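Side-chain contacts in coiled-coil quantitatively-enriched protein 1 (PDB 7CUJ), which links telomeres to the meiotic centrosome component pcp1 and is required for telomere length regulation, meiotic telomere clustering and chromosome segregation: residues M25-R28 with L29-F33; A60-I63 with A64-P67; T134-Q137 with W138-Q142; A220-C223 with F224-S227. All coordinates share one frame; numbering follows the deposited sequence.

Contact 1. Residues M25-R28 with L29-F33; sequences MMHR and LVQYF
Arg-28 and Gln-31 run side by side along the outer surface of helix 20-32 with their ends pointing the same way, and Arg-28 CD comes to 3.6 Å from Gln-31 OE1. Guanidinium and amide planes stand 29° apart, and a water joins them: it lies at the guanidinium edge, in its plane, accepts from Arg-28 NE at 2.7 Å and donates weakly to Gln-31 OE1 at 3.4 Å. Bends at chi2 (70°) and chi3 (61°) fold the arginine alongside the glutamine, whose own chain is extended. The same water lies in the plane of the His-27 ring, at its edge, while Gln-31 NE2 stays 4.2 Å from His-27 NE2, a loose approach. On the buried side, Met-26 SD meets Leu-29 CD2 at 4.3 Å. Behind these side chains the helix backbone fixes the spacing: Gln-31 N bonds to His-27 O at 3.1 Å and Tyr-32 N to Arg-28 O at 2.9 Å. Further out, Met-25, Met-26 and Leu-29 pack on helix 47-65. Arg-28 NH2 is hydrogen-bonded to a polar side chain, and Tyr-32 OH to the backbone, of the chain of another protein. The chemistry is thus divided. The side chains of Arg-28 and Gln-31 touch by van der Waals contact, their polar link runs through one water, weakly on the glutamine side, and the far end of the guanidinium serves the interface between proteins.

Contact 2. Residues A60-I63 with A64-P67; sequences AHNI and AKHP
The Asn-62 amide meets Lys-65 through its oxygen: OD1 lies 3.7 Å from Lys-65 NZ, too long for a direct bond, and a water spans the gap, donating to Asn-62 OD1 at 3.2 Å and accepting from Lys-65 NZ at 2.7 Å. Both ends of this flat group have further partners, Gln-58 NE2 at OD1 and Tyr-70 OH at ND2, which should fix its rotation. The His-61 ring leads away from Lys-65, leaving its CB to touch Lys-65 CE at 4.2 Å, and the His-66 ring stands edge-to-face with Phe-104. With CG anti to its carbonyl carbon (chi1 -74°), Lys-65 passes over His-61 O, with CG 3.4 Å from that oxygen. Here helix 47-65 ends: His-66 N still bonds to Asn-62 O at 2.9 Å, but His-66 has left helical angles. Lys-65 NZ forms a salt bridge with Glu-192 and a hydrogen bond with Ser-127 O. A methionine in place of Lys-65 would probably leave Glu-192 without its positive mate and the water without its donor. A buried ammonium group is therefore held by a carboxylate, a carbonyl and a water, which is likely to favour its charged form and ties the helix end to neighbouring parts of the fold.

Contact 3. Residues T134-Q137 with W138-Q142; sequences TLTQ and WLKSQ
Leu-135 packs against both Trp-138 and Leu-139 with one methyl group, CD2, which reaches the edge of the indole near its plane, 4.0 Å from Trp-138 CE3, and lies 3.9 Å from Leu-139 CG. Trp-138 has CG anti to its backbone N (chi1 179°), which swings the indole beside this methyl; Gln-142 CG lies over one ring face, 4.2 Å above the plane and offset to the rim. All three of these packed residues are buried, enclosed by Phe-104 and Leu-107 of helix 102-112 and by Ile-164 of strand 162-166. The other side has fewer partners and more solvent. Partly exposed Lys-140, fully extended, runs alongside Thr-136, its CE 3.9 Å from Thr-136 CG2, while exposed Gln-137 brings NE2 to 3.6 Å from Lys-140 NZ, two donors that cannot bond each other. A serine in place of Lys-140 would probably strip the aliphatic chain from beside the Thr-136 methyl and leave Glu-147 without its long, weak ion pair. Thr-136 OG1 is satisfied by Ala-132 O. Side-chain cohesion on the inner face is hydrocarbon contact added to backbone bonds such as Leu-139 N to Leu-135 O at 2.9 Å, whereas the polar ends of Gln-137 and Lys-140 make no direct bond to each other.

Contact 4. Residues A220-C223 with F224-S227; sequences AIKC and FQSS
With CG anti to its carbonyl carbon (chi1 -65°) and the ring turned across that bond (chi2 90°), Phe-224 sets its ring beside the last turn of helix 217-223, one edge toward Ala-220 O. That oxygen lies in the ring plane, 3.2 Å from Phe-224 CD1, and so faces the positive rim of the aromatic CH groups. Cys-223 O instead sits over one face, 3.7 Å from Phe-224 CG, and Cys-223 CB touches Phe-224 CD1 at 4.0 Å. In the backbone, Phe-224 N makes two weak bonds, to Ala-220 O at 3.2 Å and Ile-221 O at 3.3 Å, consistent with helical bonding giving way where phi has moved to -121°. Gln-225 CG lies 3.1 Å from Ile-221 O, a tight approach of aliphatic carbon to carbonyl. Phe-232, Asn-235 and Val-239 of helix 232-243 pack on the Phe-224 ring. These features mark a helix C-terminus passing into what is consistent with a type I beta-turn over 224-227. Its closing bond, Ser-227 N to Phe-224 O at 3.2 Å, joined by Ser-227 OG from the same face of the carbonyl plane, is less certain because Ser-227 is poorly ordered. The aromatic residue at the junction seats the connection against the next helix of this alpha/beta domain.

Contacts 1 and 2 lie on neighbouring helices and touch through Met-25, Met-26 and Leu-29 of the first and Ala-60, Ile-63 and Pro-67 of the second; contact 2 also meets contact 4 where His-61 packs on Ile-221. Contact 3 touches none of them and lies across the chain's centre from contact 4, their centres about 32 Å apart. Contacts 2 and 3 are mostly buried, yet one hides a lysine with its salt bridge and water and the other an apolar cluster beside the parallel sheet of this alpha/beta domain, one part of the longer protein. Contacts 1 and 4 are partly buried. Contact 1 faces another protein, while no other chain of the assembly touches contacts 3 and 4.

Contact 1. Residues M25-R28 with L29-F33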
loop_
_atom_site.group_PDB
_atom_site.type_symbol
_atom_site.label_atom_id
_atom_site.label_comp_id
_atom_site.label_asym_id
_atom_site.label_seq_id
_atom_site.Cartn_x
_atom_site.Cartn_y
_atom_site.Cartn_z
ATOM N N MET A 25 7.627 13.693 8.719
ATOM C CA MET A 25 6.875 13.774 7.480
ATOM C C MET A 25 7.467 12.834 6.435
ATOM O O MET A 25 6.729 12.186 5.698
ATOM C CB MET A 25 6.865 15.205 6.939
ATOM C CG MET A 25 5.846 16.091 7.622
ATOM S SD MET A 25 5.772 17.711 6.821
ATOM C CE MET A 25 4.109 18.212 7.260
ATOM N N MET A 26 8.802 12.765 6.392
ATOM C CA MET A 26 9.509 11.880 5.481
ATOM C C MET A 26 9.215 10.426 5.844
ATOM O O MET A 26 9.039 9.595 4.959
ATOM C CB MET A 26 11.021 12.131 5.525
ATOM C CG MET A 26 11.460 13.363 4.756
ATOM S SD MET A 26 10.820 13.429 3.058
ATOM C CE MET A 26 11.559 11.949 2.368
ATOM N N HIS A 27 9.159 10.142 7.151
ATOM C CA HIS A 27 8.872 8.812 7.659
ATOM C C HIS A 27 7.443 8.413 7.291
ATOM O O HIS A 27 7.217 7.301 6.824
ATOM C CB HIS A 27 9.180 8.733 9.163
ATOM C CG HIS A 27 8.645 7.511 9.835
ATOM N ND1 HIS A 27 9.441 6.417 10.125
ATOM C CD2 HIS A 27 7.405 7.206 10.282
ATOM C CE1 HIS A 27 8.715 5.492 10.720
ATOM N NE2 HIS A 27 7.463 5.952 10.827
ATOM N N ARG A 28 6.495 9.340 7.485
ATOM C CA ARG A 28 5.090 9.121 7.181
ATOM C C ARG A 28 4.916 8.876 5.683
ATOM O O ARG A 28 4.143 8.006 5.280
ATOM C CB ARG A 28 4.250 10.317 7.646
ATOM C CG ARG A 28 2.744 10.179 7.441
ATOM C CD ARG A 28 2.042 9.166 8.336
ATOM N NE ARG A 28 2.153 9.450 9.765
ATOM C CZ ARG A 28 1.270 10.138 10.487
ATOM N NH1 ARG A 28 1.485 10.329 11.778
ATOM N NH2 ARG A 28 0.179 10.633 9.925
ATOM N N LEU A 29 5.651 9.650 4.875
ATOM C CA LEU A 29 5.545 9.616 3.423
ATOM C C LEU A 29 5.978 8.251 2.889
ATOM O O LEU A 29 5.271 7.653 2.080
ATOM C CB LEU A 29 6.403 10.743 2.836
ATOM C CG LEU A 29 6.457 10.804 1.311
ATOM C CD1 LEU A 29 5.082 11.106 0.728
ATOM C CD2 LEU A 29 7.484 11.823 0.845
ATOM N N VAL A 30 7.140 7.770 3.351
ATOM C CA VAL A 30 7.695 6.502 2.910
ATOM C C VAL A 30 6.770 5.362 3.336
ATOM O O VAL A 30 6.573 4.416 2.582
ATOM C CB VAL A 30 9.135 6.309 3.426
ATOM C CG1 VAL A 30 9.610 4.871 3.282
ATOM C CG2 VAL A 30 10.107 7.263 2.747
ATOM N N GLN A 31 6.213 5.480 4.546
ATOM C CA GLN A 31 5.308 4.503 5.128
ATOM C C GLN A 31 4.041 4.400 4.275
ATOM O O GLN A 31 3.594 3.298 3.967
ATOM C CB GLN A 31 5.018 4.912 6.574
ATOM C CG GLN A 31 4.074 3.986 7.327
ATOM C CD GLN A 31 3.571 4.632 8.597
ATOM O OE1 GLN A 31 2.878 5.649 8.569
ATOM N NE2 GLN A 31 3.913 4.039 9.730
ATOM N N TYR A 32 3.489 5.556 3.884
ATOM C CA TYR A 32 2.276 5.646 3.087
ATOM C C TYR A 32 2.516 5.064 1.694
ATOM O O TYR A 32 1.590 4.550 1.071
ATOM C CB TYR A 32 1.801 7.102 3.008
ATOM C CG TYR A 32 0.452 7.294 2.358
ATOM C CD1 TYR A 32 -0.713 7.210 3.105
ATOM C CD2 TYR A 32 0.338 7.547 0.998
ATOM C CE1 TYR A 32 -1.958 7.371 2.519
ATOM C CE2 TYR A 32 -0.899 7.711 0.397
ATOM C CZ TYR A 32 -2.052 7.618 1.161
ATOM O OH TYR A 32 -3.279 7.773 0.591
ATOM N N PHE A 33 3.762 5.160 1.216
ATOM C CA PHE A 33 4.157 4.695 -0.105
ATOM C C PHE A 33 4.910 3.365 -0.012
ATOM O O PHE A 33 5.564 2.962 -0.973
ATOM C CB PHE A 33 5.054 5.743 -0.776
ATOM C CG PHE A 33 4.324 6.816 -1.544
ATOM C CD1 PHE A 33 3.860 7.955 -0.902
ATOM C CD2 PHE A 33 4.091 6.681 -2.905
ATOM C CE1 PHE A 33 3.177 8.938 -1.605
ATOM C CE2 PHE A 33 3.415 7.669 -3.607
ATOM C CZ PHE A 33 2.957 8.793 -2.956
HETATM O O HOH W 1 4.170 7.881 10.781
#

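Contact 2. Residues A60-I63 with A64-P67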
loop_
_atom_site.group_PDB
_atom_site.type_symbol
_atom_site.label_atom_id
_atom_site.label_comp_id
_atom_site.label_asym_id
_atom_site.label_seq_id
_atom_site.Cartn_x
_atom_site.Cartn_y
_atom_site.Cartn_z
ATOM N N ALA A 60 8.345 14.695 -1.445
ATOM C CA ALA A 60 9.628 14.702 -0.764
ATOM C C ALA A 60 10.326 16.044 -1.001
ATOM O O ALA A 60 10.894 16.624 -0.072
ATOM C CB ALA A 60 10.457 13.527 -1.223
ATOM N N HIS A 61 10.249 16.533 -2.248
ATOM C CA HIS A 61 10.715 17.867 -2.595
ATOM C C HIS A 61 10.030 18.913 -1.721
ATOM O O HIS A 61 10.696 19.810 -1.206
ATOM C CB HIS A 61 10.479 18.170 -4.082
ATOM C CG HIS A 61 11.550 17.651 -4.978
ATOM N ND1 HIS A 61 12.886 17.929 -4.768
ATOM C CD2 HIS A 61 11.492 16.888 -6.090
ATOM C CE1 HIS A 61 13.604 17.351 -5.708
ATOM N NE2 HIS A 61 12.773 16.708 -6.533
ATOM N N ASN A 62 8.705 18.782 -1.560
ATOM C CA ASN A 62 7.907 19.773 -0.853
ATOM C C ASN A 62 8.323 19.843 0.615
ATOM O O ASN A 62 8.508 20.936 1.148
ATOM C CB ASN A 62 6.401 19.528 -0.999
ATOM C CG ASN A 62 5.899 19.702 -2.417
ATOM O OD1 ASN A 62 6.578 20.285 -3.262
ATOM N ND2 ASN A 62 4.709 19.188 -2.688
ATOM N N ILE A 63 8.467 18.670 1.248
ATOM C CA ILE A 63 8.878 18.568 2.641
ATOM C C ILE A 63 10.242 19.235 2.815
ATOM O O ILE A 63 10.488 19.896 3.823
ATOM C CB ILE A 63 8.867 17.096 3.113
ATOM C CG1 ILE A 63 7.439 16.541 3.173
ATOM C CG2 ILE A 63 9.588 16.929 4.444
ATOM C CD1 ILE A 63 7.347 15.030 3.073
ATOM N N ALA A 64 11.109 19.072 1.806
ATOM C CA ALA A 64 12.467 19.589 1.834
ATOM C C ALA A 64 12.472 21.101 1.611
ATOM O O ALA A 64 13.397 21.784 2.043
ATOM C CB ALA A 64 13.317 18.875 0.810
ATOM N N LYS A 65 11.446 21.617 0.925
ATOM C CA LYS A 65 11.307 23.055 0.741
ATOM C C LYS A 65 10.842 23.674 2.055
ATOM O O LYS A 65 11.573 24.454 2.662
ATOM C CB LYS A 65 10.348 23.380 -0.406
ATOM C CG LYS A 65 10.907 23.142 -1.799
ATOM C CD LYS A 65 9.878 23.341 -2.892
ATOM C CE LYS A 65 9.993 22.296 -3.983
ATOM N NZ LYS A 65 8.942 22.460 -5.016
ATOM N N HIS A 66 9.634 23.299 2.491
ATOM C CA HIS A 66 9.125 23.705 3.791
ATOM C C HIS A 66 7.969 22.802 4.200
ATOM O O HIS A 66 7.058 22.574 3.409
ATOM C CB HIS A 66 8.681 25.173 3.769
ATOM C CG HIS A 66 8.753 25.825 5.106
ATOM N ND1 HIS A 66 9.747 26.724 5.427
ATOM C CD2 HIS A 66 7.983 25.703 6.209
ATOM C CE1 HIS A 66 9.575 27.143 6.664
ATOM N NE2 HIS A 66 8.502 26.527 7.167
ATOM N N PRO A 67 7.958 22.272 5.445
ATOM C CA PRO A 67 6.860 21.418 5.905
ATOM C C PRO A 67 5.495 22.107 5.923
ATOM O O PRO A 67 4.466 21.440 5.833
ATOM C CB PRO A 67 7.293 20.988 7.317
ATOM C CG PRO A 67 8.325 22.017 7.739
ATOM C CD PRO A 67 9.015 22.434 6.458
HETATM O O HOH W 2 6.338 23.079 -4.767
#

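Contact 3. Residues T134-Q137 with W138-Q142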
loop_
_atom_site.group_PDB
_atom_site.type_symbol
_atom_site.label_atom_id
_atom_site.label_comp_id
_atom_site.label_asym_id
_atom_site.label_seq_id
_atom_site.Cartn_x
_atom_site.Cartn_y
_atom_site.Cartn_z
ATOM N N THR A 134 6.662 34.404 0.977
ATOM C CA THR A 134 6.841 34.354 2.419
ATOM C C THR A 134 8.289 34.691 2.778
ATOM O O THR A 134 8.530 35.422 3.735
ATOM C CB THR A 134 6.386 33.004 2.992
ATOM O OG1 THR A 134 5.044 32.755 2.571
ATOM C CG2 THR A 134 6.464 32.940 4.503
ATOM N N LEU A 135 9.241 34.164 1.995
ATOM C CA LEU A 135 10.660 34.378 2.243
ATOM C C LEU A 135 10.977 35.859 2.050
ATOM O O LEU A 135 11.581 36.479 2.921
ATOM C CB LEU A 135 11.479 33.516 1.274
ATOM C CG LEU A 135 12.756 32.861 1.809
ATOM C CD1 LEU A 135 13.819 32.815 0.723
ATOM C CD2 LEU A 135 13.298 33.565 3.044
ATOM N N THR A 136 10.541 36.404 0.905
ATOM C CA THR A 136 10.756 37.792 0.525
ATOM C C THR A 136 10.264 38.725 1.630
ATOM O O THR A 136 10.972 39.649 2.023
ATOM C CB THR A 136 10.074 38.121 -0.812
ATOM O OG1 THR A 136 10.548 37.225 -1.818
ATOM C CG2 THR A 136 10.305 39.546 -1.266
ATOM N N GLN A 137 9.049 38.465 2.126
ATOM C CA GLN A 137 8.415 39.323 3.112
ATOM C C GLN A 137 9.107 39.171 4.465
ATOM O O GLN A 137 9.180 40.126 5.236
ATOM C CB GLN A 137 6.914 39.037 3.207
ATOM C CG GLN A 137 6.120 39.488 1.987
ATOM C CD GLN A 137 6.218 40.970 1.707
ATOM O OE1 GLN A 137 6.294 41.796 2.615
ATOM N NE2 GLN A 137 6.209 41.321 0.431
ATOM N N TRP A 138 9.621 37.967 4.737
ATOM C CA TRP A 138 10.228 37.683 6.025
ATOM C C TRP A 138 11.632 38.282 6.122
ATOM O O TRP A 138 12.060 38.664 7.209
ATOM C CB TRP A 138 10.221 36.181 6.322
ATOM C CG TRP A 138 10.871 35.855 7.630
ATOM C CD1 TRP A 138 10.452 36.235 8.872
ATOM C CD2 TRP A 138 12.082 35.105 7.826
ATOM N NE1 TRP A 138 11.310 35.763 9.829
ATOM C CE2 TRP A 138 12.318 35.066 9.218
ATOM C CE3 TRP A 138 12.982 34.463 6.968
ATOM C CZ2 TRP A 138 13.418 34.408 9.766
ATOM C CZ3 TRP A 138 14.068 33.812 7.511
ATOM C CH2 TRP A 138 14.279 33.785 8.891
ATOM N N LEU A 139 12.342 38.352 4.989
ATOM C CA LEU A 139 13.681 38.922 4.967
ATOM C C LEU A 139 13.604 40.437 5.140
ATOM O O LEU A 139 14.437 41.021 5.832
ATOM C CB LEU A 139 14.395 38.547 3.663
ATOM C CG LEU A 139 14.858 37.094 3.542
ATOM C CD1 LEU A 139 15.452 36.833 2.166
ATOM C CD2 LEU A 139 15.860 36.738 4.631
ATOM N N LYS A 140 12.600 41.060 4.507
ATOM C CA LYS A 140 12.330 42.482 4.656
ATOM C C LYS A 140 12.088 42.794 6.131
ATOM O O LYS A 140 12.602 43.780 6.652
ATOM C CB LYS A 140 11.105 42.888 3.832
ATOM C CG LYS A 140 11.306 42.952 2.324
ATOM C CD LYS A 140 10.012 43.208 1.577
ATOM C CE LYS A 140 10.181 43.219 0.073
ATOM N NZ LYS A 140 8.911 43.520 -0.629
ATOM N N SER A 141 11.313 41.918 6.783
ATOM C CA SER A 141 10.933 42.020 8.184
ATOM C C SER A 141 12.158 42.112 9.094
ATOM O O SER A 141 12.072 42.680 10.181
ATOM C CB SER A 141 10.043 40.862 8.567
ATOM O OG SER A 141 10.302 40.423 9.893
ATOM N N GLN A 142 13.285 41.539 8.650
ATOM C CA GLN A 142 14.502 41.485 9.448
ATOM C C GLN A 142 15.521 42.504 8.936
ATOM O O GLN A 142 16.709 42.395 9.238
ATOM C CB GLN A 142 15.108 40.076 9.441
ATOM C CG GLN A 142 14.151 38.959 9.842
ATOM C CD GLN A 142 13.867 38.897 11.323
ATOM O OE1 GLN A 142 14.544 38.202 12.078
ATOM N NE2 GLN A 142 12.848 39.627 11.752
#

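Contact 4. Residues A220-C223 with F224-S227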
loop_
_atom_site.group_PDB
_atom_site.type_symbol
_atom_site.label_atom_id
_atom_site.label_comp_id
_atom_site.label_asym_id
_atom_site.label_seq_id
_atom_site.Cartn_x
_atom_site.Cartn_y
_atom_site.Cartn_z
ATOM N N ALA A 220 19.906 12.822 -2.011
ATOM C CA ALA A 220 19.910 11.635 -2.853
ATOM C C ALA A 220 20.121 12.012 -4.319
ATOM O O ALA A 220 20.916 11.380 -5.012
ATOM C CB ALA A 220 18.636 10.847 -2.654
ATOM N N ILE A 221 19.408 13.045 -4.780
ATOM C CA ILE A 221 19.561 13.543 -6.139
ATOM C C ILE A 221 21.014 13.971 -6.364
ATOM O O ILE A 221 21.582 13.703 -7.423
ATOM C CB ILE A 221 18.547 14.668 -6.436
ATOM C CG1 ILE A 221 17.127 14.108 -6.578
ATOM C CG2 ILE A 221 18.959 15.468 -7.665
ATOM C CD1 ILE A 221 16.027 15.130 -6.397
ATOM N N LYS A 222 21.612 14.612 -5.350
ATOM C CA LYS A 222 22.993 15.070 -5.413
ATOM C C LYS A 222 23.936 13.895 -5.681
ATOM O O LYS A 222 24.811 13.998 -6.538
ATOM C CB LYS A 222 23.344 15.905 -4.172
ATOM C CG LYS A 222 24.722 15.682 -3.559
ATOM C CD LYS A 222 25.874 16.262 -4.350
ATOM C CE LYS A 222 27.187 15.565 -4.058
ATOM N NZ LYS A 222 28.288 16.083 -4.907
ATOM N N CYS A 223 23.729 12.776 -4.971
ATOM C CA CYS A 223 24.659 11.654 -4.984
ATOM C C CYS A 223 24.515 10.813 -6.253
ATOM O O CYS A 223 25.401 10.018 -6.558
ATOM C CB CYS A 223 24.476 10.767 -3.758
ATOM S SG CYS A 223 25.006 11.551 -2.212
ATOM N N PHE A 224 23.402 10.980 -6.979
ATOM C CA PHE A 224 23.159 10.202 -8.186
ATOM C C PHE A 224 22.994 11.119 -9.396
ATOM O O PHE A 224 22.581 10.668 -10.462
ATOM C CB PHE A 224 21.988 9.230 -7.992
ATOM C CG PHE A 224 22.238 8.160 -6.959
ATOM C CD1 PHE A 224 21.904 8.371 -5.630
ATOM C CD2 PHE A 224 22.824 6.951 -7.307
ATOM C CE1 PHE A 224 22.144 7.398 -4.671
ATOM C CE2 PHE A 224 23.061 5.976 -6.348
ATOM C CZ PHE A 224 22.724 6.202 -5.031
ATOM N N GLN A 225 23.342 12.400 -9.222
ATOM C CA GLN A 225 23.389 13.363 -10.312
ATOM C C GLN A 225 24.252 12.817 -11.445
ATOM O O GLN A 225 23.897 12.940 -12.615
ATOM C CB GLN A 225 24.010 14.676 -9.834
ATOM C CG GLN A 225 23.002 15.707 -9.347
ATOM C CD GLN A 225 23.669 17.025 -9.040
ATOM O OE1 GLN A 225 24.727 17.080 -8.416
ATOM N NE2 GLN A 225 23.045 18.105 -9.482
ATOM N N SER A 226 25.381 12.204 -11.066
ATOM C CA SER A 226 26.423 11.747 -11.972
ATOM C C SER A 226 25.884 10.787 -13.033
ATOM O O SER A 226 26.483 10.650 -14.098
ATOM C CB SER A 226 27.556 11.124 -11.196
ATOM O OG SER A 226 27.056 10.244 -10.199
ATOM N N SER A 227 24.753 10.132 -12.737
ATOM C CA SER A 227 24.207 9.098 -13.605
ATOM C C SER A 227 23.146 9.658 -14.556
ATOM O O SER A 227 23.427 9.861 -15.737
ATOM C CB SER A 227 23.697 7.919 -12.807
ATOM O OG SER A 227 22.748 8.329 -11.834
#